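Local coordinates for protein coronin (Toxoplasma gondii, PDB 4OZU) that probably binds actin filaments as a member of the WD-repeat coronin family, this chain being its WD40 beta-propeller domain, at residues A[189-192]-A[196-199]; A[211-216]-A[244-249]. All coordinates share one frame; numbering follows the deposited sequence. Where two conformers were deposited one is given.

How the contacts relate
Both segments of contact 1 precede those of contact 2 in the chain. Contact 1 joins the two middle strands, 187-191 and 195-200, of one four-stranded antiparallel blade. Contact 2 starts where one of the two edge strands of that blade, 205-211, runs out into a loop, and ends on strand 245-251, a middle strand of the next blade. Their centres lie about 13 Å apart on the same side of the chain's centre, and they touch directly, Leu196 CB packing 3.9 Å from Cys212 CB. Contact 1 is therefore cohesion within a blade, whereas contact 2 is a link between consecutive blades of the propeller, made by the connecting loop.

Contact 1. Residues A[189-192]-A[196-199]; sequences CTTK and LNIV
Asn197 lies against both Cys189 and Thr191, its side chain on the same face of the sheet as the Cys189 thiol. SG of Cys189 rests 3.8 Å from CB of Asn197, while the amide turns along the strand so that ND2 reaches OG1 of Thr191 at 3.3 Å. With an angle of 150° at the hydrogen this last bond is weak, and the two side chains meet at about a right angle. The Thr191 hydroxyl has a stronger partner in Asp193 OD1, and the other atom of the amide, Asn197 OD1, is hydrogen-bonded to OG of Ser209. Asn197 CG stands anti to its own carbonyl carbon (chi1 -46°), which carries the amide back toward Thr191. These side chains stand on an antiparallel beta hairpin, the middle two strands of one propeller blade: Cys189 and Asn197 form a hydrogen-bonded pair, N of Asn197 to O of Cys189 at 2.8 Å and N of Cys189 to O of Asn197 at 2.9 Å. The neighbouring pair, Thr190 with Leu196, is non-hydrogen-bonded and turns to the other face. There CG2 of Thr190 meets CD1 of Leu196 at 4.0 Å, the two side chains approaching at a slant, and Cys221 of the next blade touches both residues.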
ATOM      1  N   CYS A 189     -10.580  -7.847   2.154  1.00 21.62           N
ATOM      2  CA  CYS A 189      -9.798  -8.646   1.223  1.00 22.15           C
ATOM      3  C   CYS A 189     -10.639  -9.074   0.036  1.00 23.07           C
ATOM      4  O   CYS A 189     -11.860  -9.160   0.127  1.00 25.52           O
ATOM      5  CB  CYS A 189      -9.207  -9.873   1.917  1.00 24.22           C
ATOM      6  SG  CYS A 189     -10.422 -10.972   2.678  1.00 28.60           S
ATOM      7  N   THR A 190      -9.969  -9.306  -1.087  1.00 21.16           N
ATOM      8  CA  THR A 190     -10.604  -9.863  -2.266  1.00 20.26           C
ATOM      9  C   THR A 190     -10.105 -11.281  -2.476  1.00 25.43           C
ATOM     10  O   THR A 190      -8.959 -11.598  -2.161  1.00 23.93           O
ATOM     11  CB  THR A 190     -10.317  -9.030  -3.520  1.00 22.75           C
ATOM     12  OG1 THR A 190      -8.906  -8.834  -3.644  1.00 21.27           O
ATOM     13  CG2 THR A 190     -11.013  -7.665  -3.427  1.00 22.32           C
ATOM     14  N   THR A 191     -10.975 -12.131  -3.001  1.00 23.60           N
ATOM     15  CA  THR A 191     -10.603 -13.505  -3.302  1.00 25.76           C
ATOM     16  C   THR A 191     -10.945 -13.838  -4.740  1.00 26.90           C
ATOM     17  O   THR A 191     -11.655 -13.091  -5.421  1.00 31.13           O
ATOM     18  CB  THR A 191     -11.289 -14.502  -2.349  1.00 35.11           C
ATOM     19  OG1 THR A 191     -12.661 -14.131  -2.165  1.00 34.12           O
ATOM     20  CG2 THR A 191     -10.595 -14.496  -0.998  1.00 39.56           C
ATOM     21  N   LYS A 192     -10.423 -14.969  -5.200  1.00 27.11           N
ATOM     22  CA  LYS A 192     -10.530 -15.361  -6.592  1.00 26.96           C
ATOM     23  C   LYS A 192     -11.965 -15.709  -6.994  1.00 29.39           C
ATOM     24  O   LYS A 192     -12.274 -15.786  -8.183  1.00 36.06           O
ATOM     25  CB  LYS A 192      -9.599 -16.542  -6.856  1.00 28.38           C
ATOM     26  CG  LYS A 192      -9.130 -16.662  -8.291  1.00 36.33           C
ATOM     27  CD  LYS A 192      -8.210 -17.859  -8.456  1.00 62.68           C
ATOM     28  CE  LYS A 192      -8.316 -18.456  -9.848  1.00 65.56           C
ATOM     29  NZ  LYS A 192      -7.659 -19.787  -9.928  1.00 64.50           N
ATOM     30  N   LEU A 196     -15.586  -9.637  -2.282  1.00 22.29           N
ATOM     31  CA  LEU A 196     -14.970  -8.714  -1.346  1.00 19.70           C
ATOM     32  C   LEU A 196     -15.448  -9.102   0.045  1.00 19.37           C
ATOM     33  O   LEU A 196     -16.653  -9.142   0.291  1.00 23.75           O
ATOM     34  CB  LEU A 196     -15.348  -7.270  -1.670  1.00 19.87           C
ATOM     35  CG  LEU A 196     -14.915  -6.213  -0.650  1.00 20.55           C
ATOM     36  CD1 LEU A 196     -13.405  -6.029  -0.658  1.00 21.83           C
ATOM     37  CD2 LEU A 196     -15.620  -4.912  -0.934  1.00 24.94           C
ATOM     38  N   ASN A 197     -14.507  -9.387   0.941  1.00 21.72           N
ATOM     39  CA  ASN A 197     -14.825  -9.859   2.279  1.00 20.10           C
ATOM     40  C   ASN A 197     -14.309  -8.904   3.333  1.00 20.75           C
ATOM     41  O   ASN A 197     -13.193  -8.391   3.223  1.00 22.38           O
ATOM     42  CB  ASN A 197     -14.234 -11.253   2.518  1.00 21.56           C
ATOM     43  CG  ASN A 197     -14.483 -12.201   1.362  1.00 24.46           C
ATOM     44  OD1 ASN A 197     -15.599 -12.685   1.166  1.00 30.44           O
ATOM     45  ND2 ASN A 197     -13.435 -12.478   0.590  1.00 34.61           N
ATOM     46  N   ILE A 198     -15.135  -8.669   4.348  1.00 19.60           N
ATOM     47  CA  ILE A 198     -14.760  -7.836   5.481  1.00 18.76           C
ATOM     48  C   ILE A 198     -14.547  -8.725   6.703  1.00 20.16           C
ATOM     49  O   ILE A 198     -15.400  -9.552   7.035  1.00 20.84           O
ATOM     50  CB  ILE A 198     -15.831  -6.780   5.802  1.00 21.25           C
ATOM     51  CG1 ILE A 198     -16.292  -6.057   4.531  1.00 20.25           C
ATOM     52  CG2 ILE A 198     -15.297  -5.804   6.833  1.00 22.70           C
ATOM     53  CD1 ILE A 198     -15.186  -5.337   3.784  1.00 19.71           C
ATOM     54  N   VAL A 199     -13.417  -8.523   7.379  1.00 21.27           N
ATOM     55  CA  VAL A 199     -12.997  -9.389   8.482  1.00 22.00           C
ATOM     56  C   VAL A 199     -12.746  -8.594   9.746  1.00 23.49           C
ATOM     57  O   VAL A 199     -12.045  -7.582   9.711  1.00 21.75           O
ATOM     58  CB  VAL A 199     -11.709 -10.153   8.134  1.00 22.07           C
ATOM     59  CG1 VAL A 199     -11.314 -11.082   9.273  1.00 26.55           C
ATOM     60  CG2 VAL A 199     -11.894 -10.941   6.838  1.00 22.47           C
TER

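Contact 2. Residues A[211-216]-A[244-249]; sequences ACHDGS and EREMAI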
ATOM      1  N   ALA A 211     -20.270 -10.155  -3.845  1.00 25.92           N
ATOM      2  CA  ALA A 211     -19.678 -10.273  -5.167  1.00 27.95           C
ATOM      3  C   ALA A 211     -19.396  -8.862  -5.670  1.00 29.92           C
ATOM      4  O   ALA A 211     -20.330  -8.097  -5.898  1.00 28.96           O
ATOM      5  CB  ALA A 211     -20.614 -11.017  -6.109  1.00 29.09           C
ATOM      6  N   CYS A 212     -18.124  -8.503  -5.827  1.00 24.44           N
ATOM      7  CA  CYS A 212     -17.792  -7.105  -6.101  1.00 21.49           C
ATOM      8  C   CYS A 212     -17.658  -6.788  -7.590  1.00 25.84           C
ATOM      9  O   CYS A 212     -17.986  -5.675  -7.998  1.00 25.75           O
ATOM     10  CB  CYS A 212     -16.514  -6.705  -5.359  1.00 27.36           C
ATOM     11  SG  CYS A 212     -15.035  -7.655  -5.757  1.00 29.83           S
ATOM     12  N   HIS A 213     -17.190  -7.749  -8.392  1.00 24.06           N
ATOM     13  CA  HIS A 213     -17.122  -7.584  -9.843  1.00 22.36           C
ATOM     14  C   HIS A 213     -17.354  -8.924 -10.540  1.00 25.79           C
ATOM     15  O   HIS A 213     -17.036  -9.972  -9.988  1.00 27.33           O
ATOM     16  CB  HIS A 213     -15.776  -6.970 -10.242  1.00 21.95           C
ATOM     17  CG  HIS A 213     -15.536  -5.627  -9.626  1.00 25.14           C
ATOM     18  ND1 HIS A 213     -16.034  -4.462 -10.171  1.00 23.66           N
ATOM     19  CD2 HIS A 213     -14.873  -5.266  -8.504  1.00 54.69           C
ATOM     20  CE1 HIS A 213     -15.685  -3.440  -9.410  1.00 21.61           C
ATOM     21  NE2 HIS A 213     -14.977  -3.901  -8.393  1.00 21.26           N
ATOM     22  N   ASP A 214     -17.929  -8.884 -11.740  1.00 25.08           N
ATOM     23  CA  ASP A 214     -18.473 -10.091 -12.365  1.00 29.14           C
ATOM     24  C   ASP A 214     -17.538 -10.724 -13.388  1.00 28.02           C
ATOM     25  O   ASP A 214     -17.756 -11.866 -13.804  1.00 29.51           O
ATOM     26  CB  ASP A 214     -19.816  -9.779 -13.032  1.00 30.95           C
ATOM     27  CG  ASP A 214     -20.877  -9.352 -12.034  1.00 51.39           C
ATOM     28  OD1 ASP A 214     -20.778  -9.746 -10.852  1.00 41.88           O
ATOM     29  OD2 ASP A 214     -21.807  -8.617 -12.428  1.00 43.15           O
ATOM     30  N   GLY A 215     -16.506  -9.994 -13.797  1.00 35.99           N
ATOM     31  CA  GLY A 215     -15.502 -10.529 -14.705  1.00 46.83           C
ATOM     32  C   GLY A 215     -14.627 -11.555 -14.009  1.00 33.47           C
ATOM     33  O   GLY A 215     -14.782 -11.792 -12.813  1.00 37.61           O
ATOM     34  N   SER A 216     -13.701 -12.159 -14.748  1.00 36.87           N
ATOM     35  CA  SER A 216     -12.907 -13.271 -14.225  1.00 43.93           C
ATOM     36  C   SER A 216     -11.597 -12.835 -13.575  1.00 54.36           C
ATOM     37  O   SER A 216     -11.165 -13.431 -12.589  1.00 86.22           O
ATOM     38  CB  SER A 216     -12.603 -14.269 -15.347  1.00 54.94           C
ATOM     39  OG  SER A 216     -13.796 -14.804 -15.888  1.00 76.41           O
ATOM     40  N   GLU A 244     -14.123  -5.436 -19.115  1.00 38.19           N
ATOM     41  CA  GLU A 244     -13.690  -4.045 -19.029  1.00 34.75           C
ATOM     42  C   GLU A 244     -13.258  -3.749 -17.595  1.00 32.29           C
ATOM     43  O   GLU A 244     -13.765  -4.363 -16.661  1.00 27.76           O
ATOM     44  CB  GLU A 244     -14.799  -3.082 -19.471  1.00 43.67           C
ATOM     45  CG  GLU A 244     -15.977  -2.910 -18.505  1.00 48.65           C
ATOM     46  CD  GLU A 244     -17.075  -3.941 -18.713  1.00 71.73           C
ATOM     47  OE1 GLU A 244     -16.756  -5.137 -18.893  1.00 40.97           O
ATOM     48  OE2 GLU A 244     -18.264  -3.550 -18.703  1.00 87.20           O
ATOM     49  N   ARG A 245     -12.328  -2.816 -17.413  1.00 29.15           N
ATOM     50  CA  ARG A 245     -11.888  -2.462 -16.065  1.00 27.09           C
ATOM     51  C   ARG A 245     -12.853  -1.454 -15.452  1.00 26.08           C
ATOM     52  O   ARG A 245     -13.268  -0.494 -16.100  1.00 28.80           O
ATOM     53  CB  ARG A 245     -10.454  -1.914 -16.077  1.00 27.29           C
ATOM     54  CG  ARG A 245      -9.452  -2.916 -16.654  1.00 28.31           C
ATOM     55  CD  ARG A 245      -8.004  -2.628 -16.276  1.00 28.04           C
ATOM     56  NE  ARG A 245      -7.502  -1.391 -16.862  1.00 31.36           N
ATOM     57  CZ  ARG A 245      -6.219  -1.049 -16.894  1.00 29.98           C
ATOM     58  NH1 ARG A 245      -5.299  -1.857 -16.377  1.00 30.22           N
ATOM     59  NH2 ARG A 245      -5.852   0.096 -17.456  1.00 31.42           N
ATOM     60  N   GLU A 246     -13.221  -1.700 -14.201  1.00 23.83           N
ATOM     61  CA  GLU A 246     -14.221  -0.893 -13.525  1.00 23.04           C
ATOM     62  C   GLU A 246     -13.908  -0.779 -12.042  1.00 23.36           C
ATOM     63  O   GLU A 246     -12.984  -1.412 -11.539  1.00 26.25           O
ATOM     64  CB  GLU A 246     -15.608  -1.497 -13.722  1.00 28.29           C
ATOM     65  CG  GLU A 246     -15.697  -2.940 -13.270  1.00 30.47           C
ATOM     66  CD  GLU A 246     -17.070  -3.538 -13.488  1.00 30.08           C
ATOM     67  OE1 GLU A 246     -17.698  -3.224 -14.521  1.00 27.11           O
ATOM     68  OE2 GLU A 246     -17.522  -4.312 -12.619  1.00 25.34           O
ATOM     69  N   MET A 247     -14.697   0.018 -11.336  0.77 21.39           N
ATOM     70  CA  MET A 247     -14.464   0.244  -9.920  0.77 21.97           C
ATOM     71  C   MET A 247     -15.774   0.423  -9.183  0.77 22.70           C
ATOM     72  O   MET A 247     -16.809   0.702  -9.790  0.77 21.82           O
ATOM     73  CB  MET A 247     -13.589   1.475  -9.711  0.77 24.33           C
ATOM     74  CG  MET A 247     -14.187   2.731 -10.298  0.77 20.76           C
ATOM     75  SD  MET A 247     -13.073   4.143 -10.220  0.77 25.38           S
ATOM     76  CE  MET A 247     -13.977   5.333 -11.209  0.77 22.78           C
ATOM     77  N   ALA A 248     -15.713   0.269  -7.868  1.00 20.31           N
ATOM     78  CA  ALA A 248     -16.889   0.411  -7.031  1.00 19.60           C
ATOM     79  C   ALA A 248     -16.518   0.926  -5.653  1.00 21.77           C
ATOM     80  O   ALA A 248     -15.425   0.658  -5.150  1.00 21.96           O
ATOM     81  CB  ALA A 248     -17.624  -0.909  -6.915  1.00 21.10           C
ATOM     82  N   ILE A 249     -17.442   1.689  -5.075  1.00 21.91           N
ATOM     83  CA  ILE A 249     -17.375   2.121  -3.684  1.00 18.86           C
ATOM     84  C   ILE A 249     -18.441   1.355  -2.907  1.00 21.84           C
ATOM     85  O   ILE A 249     -19.585   1.258  -3.354  1.00 21.43           O
ATOM     86  CB  ILE A 249     -17.600   3.640  -3.538  1.00 25.20           C
ATOM     87  CG1 ILE A 249     -16.448   4.410  -4.189  1.00 22.64           C
ATOM     88  CG2 ILE A 249     -17.749   4.029  -2.056  1.00 23.74           C
ATOM     89  CD1 ILE A 249     -16.633   5.915  -4.205  1.00 24.92           C
TER
HETATM   90  O   HOH W   1     -19.085  -6.368 -12.605  1.00 21.51           O
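His213 gives its ring N-H to the carboxylate of Glu246 in an almost straight bond: ND1 to OE2 is 2.9 Å, with 178° at the hydrogen. OE2 lies in the ring plane and accepts through its anti lone pair, while the carboxylate plane is turned 59° from the ring. This is the tight part of the contact. Next to ND1, the CE1 corner of the imidazole comes within 4.0 Å of Ala248 CB and 3.9 Å of Met247 C, the latter at the ring edge. On the far side NE2 is hydrogen-bonded to OG1 of Thr236, so both ring nitrogens are engaged and the imidazole's rotation is fixed. His213 belongs to the loop between strands 205-211 and 220-223, and Glu246 and Thr236 to two adjacent strands of the following WD40 propeller blade. OE2 is also hydrogen-bonded to His261 NE2 of that blade. Solvent-exposed Asp214 does not touch the strand directly; a water accepts from its backbone N at 2.9 Å and donates to Glu246 OE2 at 2.6 Å. Three hydrogen bonds thus converge on OE2, which would probably favour the charged carboxylate. On this side a Tris molecule, probably from the crystallisation liquor, hydrogen-bonds to Cys212 O and Asp214 OD1.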